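Substrate-binding protein (Synechococcus sp., PDB 6WPN) probably binds a sugar or oligosaccharide in the periplasm, as the solute-capturing component of a transport system of this marine cyanobacterium. Local coordinates at residues V186-D191 with I394-L399; M203-L208 with R222-F227; A215-A220 with Q411-A416. All blocks are in the same frame, centred on the assembly; numbering follows the deposited sequence.

All three contacts lie in one helical cluster, where loops are fitted to helices by side chains while polar bonds are made around the contact. Contact 1, nearest the centre and partly buried, sets a buried tyrosine of helix 388-403 against a turning loop. Contacts 2 and 3 share helix 219-233: contact 2 packs a helix-ending loop on its middle, contact 3 joins the residues leading into its N-terminus to helix 409-427. Contact 2 is apolar, partly buried and opens to the surface at one end; contact 3, though farthest from the centre, is the buried one, with a buried phenylalanine beside a partly exposed asparagine. Phe225 touches the helices of contacts 1 and 3 and so ties the cluster together.

Contact 1: residues V186-D191 with I394-L399; sequences VTVVPD and IIYTQL
Tyr396 of helix 388-403 presses its side chain into the bend made by Val188, Val189 and Pro190, and this one residue supplies most of the helix's share of the contact. The tight part lies round its ring and CB. Val189 O stands at the ring edge, near its plane, 3.3 Å from Tyr396 CD2, while Pro190 O comes obliquely to the same carbon at 3.4 Å. At the root of the side chain, Tyr396 CB lies 3.4 Å from Val188 O. Placed anti to the carbonyl carbon (chi1 -75°), the ring runs across the loop, and its far end reaches the start of helix 195-202, where Tyr396 OH hydrogen-bonds with Leu197 N and with Ser193 O just before the helix, so the buried hydroxyl is satisfied. Val188 adds the second close fit: its CG2, anti to the backbone N, lies 3.4 Å from Tyr396 O and 4.0 Å from Leu399 CD2, bridging one turn of the helix.

The looser side is at Pro190 and Thr397, both partly exposed. Pro190 CG merely brushes Thr397 OG1 at 3.7 Å, and that hydroxyl is bonded instead to Ser393 O of its own helix. Pro190 O, however, also receives Gln392 NE2, so this margin is held to helix 388-403 by one polar bond as well as by packing.

Thr187 helps fix the local turn: its OG1 accepts a nearly straight bond from Val189 N (3.2 Å, 168°) and is also bonded to Gln244 O. This is an ST turn laid against a helix, here joining the loop between helices 168-179 and 195-202 to helix 388-403 in what is consistent with the helical layer of one lobe of a solute-binding protein.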
loop_
_atom_site.group_PDB
_atom_site.type_symbol
_atom_site.label_atom_id
_atom_site.label_comp_id
_atom_site.label_asym_id
_atom_site.label_seq_id
_atom_site.Cartn_x
_atom_site.Cartn_y
_atom_site.Cartn_z
ATOM N N VAL A 186 11.128 -3.921 8.491
ATOM C CA VAL A 186 9.825 -3.277 8.605
ATOM C C VAL A 186 10.017 -1.984 9.384
ATOM O O VAL A 186 10.458 -2.006 10.539
ATOM C CB VAL A 186 8.788 -4.190 9.275
ATOM C CG1 VAL A 186 7.456 -3.472 9.398
ATOM C CG2 VAL A 186 8.634 -5.481 8.484
ATOM N N THR A 187 9.698 -0.860 8.749
ATOM C CA THR A 187 9.955 0.437 9.347
ATOM C C THR A 187 8.944 0.740 10.449
ATOM O O THR A 187 7.782 0.323 10.397
ATOM C CB THR A 187 9.920 1.542 8.290
ATOM O OG1 THR A 187 10.314 2.783 8.887
ATOM C CG2 THR A 187 8.518 1.692 7.697
ATOM N N VAL A 188 9.407 1.467 11.462
ATOM C CA VAL A 188 8.560 1.951 12.541
ATOM C C VAL A 188 8.605 3.482 12.614
ATOM O O VAL A 188 8.291 4.081 13.639
ATOM C CB VAL A 188 8.938 1.267 13.875
ATOM C CG1 VAL A 188 10.302 1.700 14.354
ATOM C CG2 VAL A 188 7.879 1.473 14.956
ATOM N N VAL A 189 8.991 4.119 11.510
ATOM C CA VAL A 189 8.933 5.572 11.367
ATOM C C VAL A 189 7.455 5.932 11.271
ATOM O O VAL A 189 6.768 5.456 10.354
ATOM C CB VAL A 189 9.737 6.054 10.150
ATOM C CG1 VAL A 189 9.459 7.523 9.865
ATOM C CG2 VAL A 189 11.222 5.832 10.390
ATOM N N PRO A 190 6.935 6.763 12.185
ATOM C CA PRO A 190 5.470 6.883 12.345
ATOM C C PRO A 190 4.653 7.034 11.071
ATOM O O PRO A 190 3.716 6.256 10.856
ATOM C CB PRO A 190 5.340 8.120 13.241
ATOM C CG PRO A 190 6.570 8.093 14.077
ATOM C CD PRO A 190 7.668 7.553 13.189
ATOM N N ASP A 191 4.973 8.000 10.217
ATOM C CA ASP A 191 4.151 8.209 9.031
ATOM C C ASP A 191 4.863 7.784 7.754
ATOM O O ASP A 191 4.886 8.525 6.766
ATOM C CB ASP A 191 3.660 9.651 8.950
ATOM C CG ASP A 191 2.402 9.872 9.782
ATOM O OD1 ASP A 191 1.725 8.867 10.104
ATOM O OD2 ASP A 191 2.079 11.036 10.102
ATOM N N ILE A 394 0.932 7.124 16.844
ATOM C CA ILE A 394 1.005 6.859 18.279
ATOM C C ILE A 394 1.582 5.473 18.537
ATOM O O ILE A 394 2.426 5.287 19.421
ATOM C CB ILE A 394 -0.381 7.035 18.929
ATOM C CG1 ILE A 394 -0.809 8.507 18.886
ATOM C CG2 ILE A 394 -0.381 6.520 20.357
ATOM C CD1 ILE A 394 -2.128 8.767 19.547
ATOM N N ILE A 395 1.129 4.477 17.778
ATOM C CA ILE A 395 1.608 3.116 17.990
ATOM C C ILE A 395 3.086 3.008 17.623
ATOM O O ILE A 395 3.892 2.474 18.393
ATOM C CB ILE A 395 0.749 2.116 17.196
ATOM C CG1 ILE A 395 -0.682 2.100 17.743
ATOM C CG2 ILE A 395 1.371 0.725 17.243
ATOM C CD1 ILE A 395 -1.615 1.186 16.981
ATOM N N TYR A 396 3.467 3.545 16.460
ATOM C CA TYR A 396 4.866 3.470 16.042
ATOM C C TYR A 396 5.786 4.174 17.037
ATOM O O TYR A 396 6.893 3.695 17.314
ATOM C CB TYR A 396 5.047 4.073 14.646
ATOM C CG TYR A 396 4.550 3.217 13.497
ATOM C CD1 TYR A 396 3.622 2.204 13.698
ATOM C CD2 TYR A 396 5.042 3.407 12.212
ATOM C CE1 TYR A 396 3.172 1.430 12.649
ATOM C CE2 TYR A 396 4.607 2.635 11.153
ATOM C CZ TYR A 396 3.672 1.645 11.375
ATOM O OH TYR A 396 3.234 0.873 10.322
ATOM N N THR A 397 5.350 5.317 17.578
ATOM C CA THR A 397 6.174 6.059 18.531
ATOM C C THR A 397 6.385 5.270 19.815
ATOM O O THR A 397 7.508 5.192 20.326
ATOM C CB THR A 397 5.542 7.415 18.843
ATOM O OG1 THR A 397 5.521 8.220 17.657
ATOM C CG2 THR A 397 6.326 8.131 19.936
ATOM N N GLN A 398 5.311 4.707 20.372
ATOM C CA GLN A 398 5.441 3.941 21.609
ATOM C C GLN A 398 6.224 2.652 21.380
ATOM O O GLN A 398 7.063 2.273 22.204
ATOM C CB GLN A 398 4.061 3.638 22.197
ATOM C CG GLN A 398 3.302 4.870 22.674
ATOM C CD GLN A 398 4.143 5.775 23.562
ATOM O OE1 GLN A 398 4.856 5.309 24.454
ATOM N NE2 GLN A 398 4.054 7.079 23.325
ATOM N N LEU A 399 5.969 1.969 20.264
ATOM C CA LEU A 399 6.734 0.766 19.960
ATOM C C LEU A 399 8.213 1.100 19.825
ATOM O O LEU A 399 9.077 0.337 20.274
ATOM C CB LEU A 399 6.210 0.118 18.679
ATOM C CG LEU A 399 6.939 -1.142 18.201
ATOM C CD1 LEU A 399 6.904 -2.219 19.269
ATOM C CD2 LEU A 399 6.329 -1.659 16.916
#

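Contact 2: residues M203-L208 with R222-F227; sequences MGVSLL and RKAFAF
Selenium takes the place of sulfur in a Met-aromatic contact: Met203, present as selenomethionine, sets its SE 4.7 Å from the centroid of the Phe227 ring. The approach is oblique, 26° off the ring normal. The chain of Met203 is extended as far as SE and then bends at chi3 (72°), which turns CE in towards helix 219-233. That methyl group does the closest touching, 3.5 Å from Ala224 CA and 3.7 Å from Phe227 CB, and it thus fills the step between two residues one turn apart on the helix. SE itself lies 4.0 Å from Ala224 CB.

Phe227 reaches out with its ring anti to the backbone N, and the selenomethionine crosses it obliquely rather than running along it. On the inner side of the contact Val205 takes over: its CG2 rests on Ala224 CB at 3.7 Å, so the small alanine receives Met203 and Val205 together. The helix end lies between these two: Gly204, with positive phi, is the C-prime residue of a Schellman motif ending helix 195-202, with Val205 N bonded to Phe200 O and Gly204 N to Val201 O. Met203 and Val205 both point toward helix 219-233. Phe200 of helix 195-202 also touches Val205 and Ala224.

No hydrogen bond crosses between residues 203-208 and 222-227. The contact rests on dispersion and on a polarisable chalcogen near an aromatic ring, the sulfur of methionine presumably interacting likewise, a chemistry that asks for close shape matching but little directional precision.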
loop_
_atom_site.group_PDB
_atom_site.type_symbol
_atom_site.label_atom_id
_atom_site.label_comp_id
_atom_site.label_asym_id
_atom_site.label_seq_id
_atom_site.Cartn_x
_atom_site.Cartn_y
_atom_site.Cartn_z
HETATM N N MSE A 203 -1.723 -10.214 12.567
HETATM C CA MSE A 203 -1.425 -10.951 13.810
HETATM C C MSE A 203 -2.677 -11.076 14.679
HETATM O O MSE A 203 -2.547 -11.477 15.820
HETATM C CB MSE A 203 -0.262 -10.292 14.531
HETATM C CG MSE A 203 1.003 -10.444 13.786
HETATM SE SE MSE A 203 2.383 -9.519 14.704
HETATM C CE MSE A 203 2.643 -10.651 16.216
ATOM N N GLY A 204 -3.841 -10.763 14.130
ATOM C CA GLY A 204 -5.087 -10.868 14.866
ATOM C C GLY A 204 -5.407 -9.708 15.782
ATOM O O GLY A 204 -6.347 -9.812 16.579
ATOM N N VAL A 205 -4.663 -8.611 15.700
ATOM C CA VAL A 205 -4.890 -7.465 16.575
ATOM C C VAL A 205 -6.074 -6.655 16.065
ATOM O O VAL A 205 -6.183 -6.373 14.866
ATOM C CB VAL A 205 -3.628 -6.593 16.668
ATOM C CG1 VAL A 205 -3.886 -5.361 17.534
ATOM C CG2 VAL A 205 -2.459 -7.406 17.205
ATOM N N SER A 206 -6.962 -6.274 16.978
ATOM C CA SER A 206 -8.057 -5.359 16.687
ATOM C C SER A 206 -7.627 -3.958 17.099
ATOM O O SER A 206 -7.272 -3.732 18.260
ATOM C CB SER A 206 -9.327 -5.779 17.424
ATOM O OG SER A 206 -10.373 -4.851 17.202
ATOM N N LEU A 207 -7.653 -3.020 16.152
ATOM C CA LEU A 207 -7.138 -1.681 16.420
ATOM C C LEU A 207 -8.187 -0.771 17.057
ATOM O O LEU A 207 -7.945 -0.200 18.126
ATOM C CB LEU A 207 -6.610 -1.049 15.125
ATOM C CG LEU A 207 -5.443 -1.739 14.415
ATOM C CD1 LEU A 207 -5.093 -0.999 13.132
ATOM C CD2 LEU A 207 -4.225 -1.858 15.321
ATOM N N LEU A 208 -9.356 -0.638 16.427
ATOM C CA LEU A 208 -10.405 0.259 16.887
ATOM C C LEU A 208 -11.719 -0.495 17.021
ATOM O O LEU A 208 -12.000 -1.424 16.260
ATOM C CB LEU A 208 -10.610 1.430 15.917
ATOM C CG LEU A 208 -9.399 2.282 15.535
ATOM C CD1 LEU A 208 -9.801 3.350 14.529
ATOM C CD2 LEU A 208 -8.782 2.910 16.772
ATOM N N ARG A 222 -0.731 -7.046 22.827
ATOM C CA ARG A 222 0.465 -7.188 23.649
ATOM C C ARG A 222 1.432 -8.187 23.029
ATOM O O ARG A 222 2.652 -7.983 23.049
ATOM C CB ARG A 222 0.080 -7.620 25.062
ATOM C CG ARG A 222 -0.780 -6.611 25.802
ATOM C CD ARG A 222 -0.966 -6.997 27.258
ATOM N NE ARG A 222 -1.889 -8.116 27.428
ATOM C CZ ARG A 222 -3.211 -7.992 27.520
ATOM N NH1 ARG A 222 -3.777 -6.795 27.453
ATOM N NH2 ARG A 222 -3.969 -9.069 27.678
ATOM N N LYS A 223 0.901 -9.266 22.455
ATOM C CA LYS A 223 1.746 -10.236 21.771
ATOM C C LYS A 223 2.422 -9.604 20.560
ATOM O O LYS A 223 3.603 -9.858 20.294
ATOM C CB LYS A 223 0.907 -11.455 21.383
ATOM C CG LYS A 223 1.643 -12.572 20.673
ATOM C CD LYS A 223 0.686 -13.732 20.414
ATOM C CE LYS A 223 1.248 -14.740 19.428
ATOM N NZ LYS A 223 0.276 -15.847 19.173
ATOM N N ALA A 224 1.692 -8.759 19.828
ATOM C CA ALA A 224 2.259 -8.101 18.655
ATOM C C ALA A 224 3.327 -7.087 19.045
ATOM O O ALA A 224 4.357 -6.976 18.369
ATOM C CB ALA A 224 1.152 -7.430 17.846
ATOM N N PHE A 225 3.083 -6.307 20.103
ATOM C CA PHE A 225 4.097 -5.373 20.589
ATOM C C PHE A 225 5.358 -6.105 21.026
ATOM O O PHE A 225 6.477 -5.695 20.696
ATOM C CB PHE A 225 3.548 -4.537 21.750
ATOM C CG PHE A 225 2.987 -3.203 21.334
ATOM C CD1 PHE A 225 1.727 -3.105 20.770
ATOM C CD2 PHE A 225 3.729 -2.046 21.509
ATOM C CE1 PHE A 225 1.214 -1.871 20.391
ATOM C CE2 PHE A 225 3.226 -0.816 21.127
ATOM C CZ PHE A 225 1.967 -0.729 20.569
ATOM N N ALA A 226 5.196 -7.188 21.786
ATOM C CA ALA A 226 6.347 -7.965 22.233
ATOM C C ALA A 226 7.080 -8.593 21.055
ATOM O O ALA A 226 8.311 -8.714 21.073
ATOM C CB ALA A 226 5.901 -9.040 23.222
ATOM N N PHE A 227 6.336 -9.009 20.029
ATOM C CA PHE A 227 6.948 -9.595 18.842
ATOM C C PHE A 227 7.994 -8.660 18.249
ATOM O O PHE A 227 9.157 -9.039 18.066
ATOM C CB PHE A 227 5.860 -9.919 17.814
ATOM C CG PHE A 227 6.375 -10.502 16.521
ATOM C CD1 PHE A 227 6.667 -9.680 15.442
ATOM C CD2 PHE A 227 6.539 -11.874 16.376
ATOM C CE1 PHE A 227 7.129 -10.209 14.248
ATOM C CE2 PHE A 227 6.996 -12.414 15.182
ATOM C CZ PHE A 227 7.294 -11.579 14.115
#

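Contact 3: residues A215-A220 with Q411-A416; sequences AFNTPA and QAVLEA
Phe216 meets helix 409-427 with the edge of its ring. Ala416 C lies in the ring plane, 3.6 Å from Phe216 CZ, and Ala416 CB is 3.8 Å from the same carbon. Val413 O, one turn earlier, also stands at the edge, 3.8 Å from Phe216 CE1, so one edge of the ring touches two residues a turn apart. Beside it, Asn217 meets Val413 at an angle: OD1 is 3.4 Å from Val413 CG1, with Asn217 CG just behind and ND2 turned away from that methyl. Leu414 CD1 closes the outer margin loosely, 4.4 Å from Asn217 ND2.

A second shell fixes these groups. Phe216 CG occupies the cramped site between backbone N and carbonyl carbon (chi1 53°), which carries the ring over to the helix; Leu391 and Val205 pack against it. The Asn217 amide is gripped from its polar ends, OD1 by Arg222 NH1 and ND2, weakly, by Glu417 OE1. Asn217 is also the centre of an inverse gamma turn, closed by a weak bond from Thr218 N to Phe216 O (2.8 Å). Thr218 then takes the N-cap position of helix 219-233, its OG1 weakly bonded to Gly221 N.

Between residues 215-220 and 411-416 themselves no hydrogen bond forms. The chemistry implies a division of labour: apolar packing joins the segments, while the amide's bonds with charged neighbours probably set its rotation.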
loop_
_atom_site.group_PDB
_atom_site.type_symbol
_atom_site.label_atom_id
_atom_site.label_comp_id
_atom_site.label_asym_id
_atom_site.label_seq_id
_atom_site.Cartn_x
_atom_site.Cartn_y
_atom_site.Cartn_z
ATOM N N ALA A 215 -8.726 -0.422 20.896
ATOM C CA ALA A 215 -9.108 -1.813 21.099
ATOM C C ALA A 215 -7.927 -2.776 21.092
ATOM O O ALA A 215 -8.140 -3.993 21.162
ATOM C CB ALA A 215 -10.125 -2.240 20.035
ATOM N N PHE A 216 -6.691 -2.278 21.028
ATOM C CA PHE A 216 -5.530 -3.140 20.847
ATOM C C PHE A 216 -4.863 -3.552 22.152
ATOM O O PHE A 216 -3.884 -4.304 22.114
ATOM C CB PHE A 216 -4.490 -2.463 19.946
ATOM C CG PHE A 216 -4.098 -1.088 20.400
ATOM C CD1 PHE A 216 -3.108 -0.916 21.354
ATOM C CD2 PHE A 216 -4.707 0.032 19.865
ATOM C CE1 PHE A 216 -2.745 0.348 21.776
ATOM C CE2 PHE A 216 -4.345 1.300 20.278
ATOM C CZ PHE A 216 -3.362 1.456 21.236
ATOM N N ASN A 217 -5.336 -3.068 23.301
ATOM C CA ASN A 217 -4.794 -3.507 24.587
ATOM C C ASN A 217 -5.427 -4.854 24.946
ATOM O O ASN A 217 -6.216 -4.995 25.881
ATOM C CB ASN A 217 -5.033 -2.456 25.663
ATOM C CG ASN A 217 -4.301 -2.766 26.954
ATOM O OD1 ASN A 217 -3.440 -3.646 27.001
ATOM N ND2 ASN A 217 -4.634 -2.037 28.010
ATOM N N THR A 218 -5.045 -5.859 24.178
ATOM C CA THR A 218 -5.608 -7.200 24.218
ATOM C C THR A 218 -4.454 -8.187 24.228
ATOM O O THR A 218 -3.289 -7.790 24.122
ATOM C CB THR A 218 -6.528 -7.424 23.000
ATOM O OG1 THR A 218 -5.824 -7.107 21.790
ATOM C CG2 THR A 218 -7.782 -6.560 23.105
ATOM N N PRO A 219 -4.726 -9.487 24.388
ATOM C CA PRO A 219 -3.636 -10.464 24.249
ATOM C C PRO A 219 -2.980 -10.424 22.890
ATOM O O PRO A 219 -1.763 -10.628 22.797
ATOM C CB PRO A 219 -4.340 -11.806 24.483
ATOM C CG PRO A 219 -5.711 -11.549 24.057
ATOM C CD PRO A 219 -5.999 -10.181 24.624
ATOM N N ALA A 220 -3.749 -10.156 21.833
ATOM C CA ALA A 220 -3.172 -10.064 20.497
ATOM C C ALA A 220 -2.258 -8.853 20.374
ATOM O O ALA A 220 -1.149 -8.954 19.839
ATOM C CB ALA A 220 -4.284 -10.011 19.449
ATOM N N GLN A 411 4.380 -1.443 28.616
ATOM C CA GLN A 411 4.366 -0.013 28.888
ATOM C C GLN A 411 4.049 0.768 27.618
ATOM O O GLN A 411 3.312 1.756 27.654
ATOM C CB GLN A 411 5.721 0.410 29.455
ATOM C CG GLN A 411 5.743 1.760 30.134
ATOM C CD GLN A 411 5.015 1.740 31.460
ATOM O OE1 GLN A 411 4.843 0.681 32.068
ATOM N NE2 GLN A 411 4.597 2.914 31.928
ATOM N N ALA A 412 4.581 0.320 26.478
ATOM C CA ALA A 412 4.248 0.960 25.209
ATOM C C ALA A 412 2.769 0.800 24.880
ATOM O O ALA A 412 2.115 1.750 24.435
ATOM C CB ALA A 412 5.116 0.385 24.086
ATOM N N VAL A 413 2.231 -0.404 25.095
ATOM C CA VAL A 413 0.817 -0.666 24.835
ATOM C C VAL A 413 -0.057 0.281 25.640
ATOM O O VAL A 413 -0.993 0.891 25.113
ATOM C CB VAL A 413 0.481 -2.135 25.149
ATOM C CG1 VAL A 413 -0.999 -2.397 24.936
ATOM C CG2 VAL A 413 1.327 -3.060 24.292
ATOM N N LEU A 414 0.230 0.407 26.935
ATOM C CA LEU A 414 -0.589 1.266 27.782
ATOM C C LEU A 414 -0.483 2.722 27.351
ATOM O O LEU A 414 -1.498 3.424 27.264
ATOM C CB LEU A 414 -0.178 1.114 29.245
ATOM C CG LEU A 414 -1.151 1.844 30.163
ATOM C CD1 LEU A 414 -2.491 1.113 30.178
ATOM C CD2 LEU A 414 -0.588 2.022 31.567
ATOM N N GLU A 415 0.735 3.189 27.065
ATOM C CA GLU A 415 0.907 4.571 26.632
ATOM C C GLU A 415 0.183 4.824 25.319
ATOM O O GLU A 415 -0.484 5.852 25.158
ATOM C CB GLU A 415 2.394 4.901 26.488
ATOM C CG GLU A 415 3.189 4.880 27.788
ATOM C CD GLU A 415 2.951 6.102 28.650
ATOM O OE1 GLU A 415 2.293 7.050 28.172
ATOM O OE2 GLU A 415 3.419 6.111 29.810
ATOM N N ALA A 416 0.284 3.888 24.375
ATOM C CA ALA A 416 -0.434 4.040 23.112
ATOM C C ALA A 416 -1.942 4.045 23.330
ATOM O O ALA A 416 -2.658 4.875 22.759
ATOM C CB ALA A 416 -0.031 2.933 22.140
#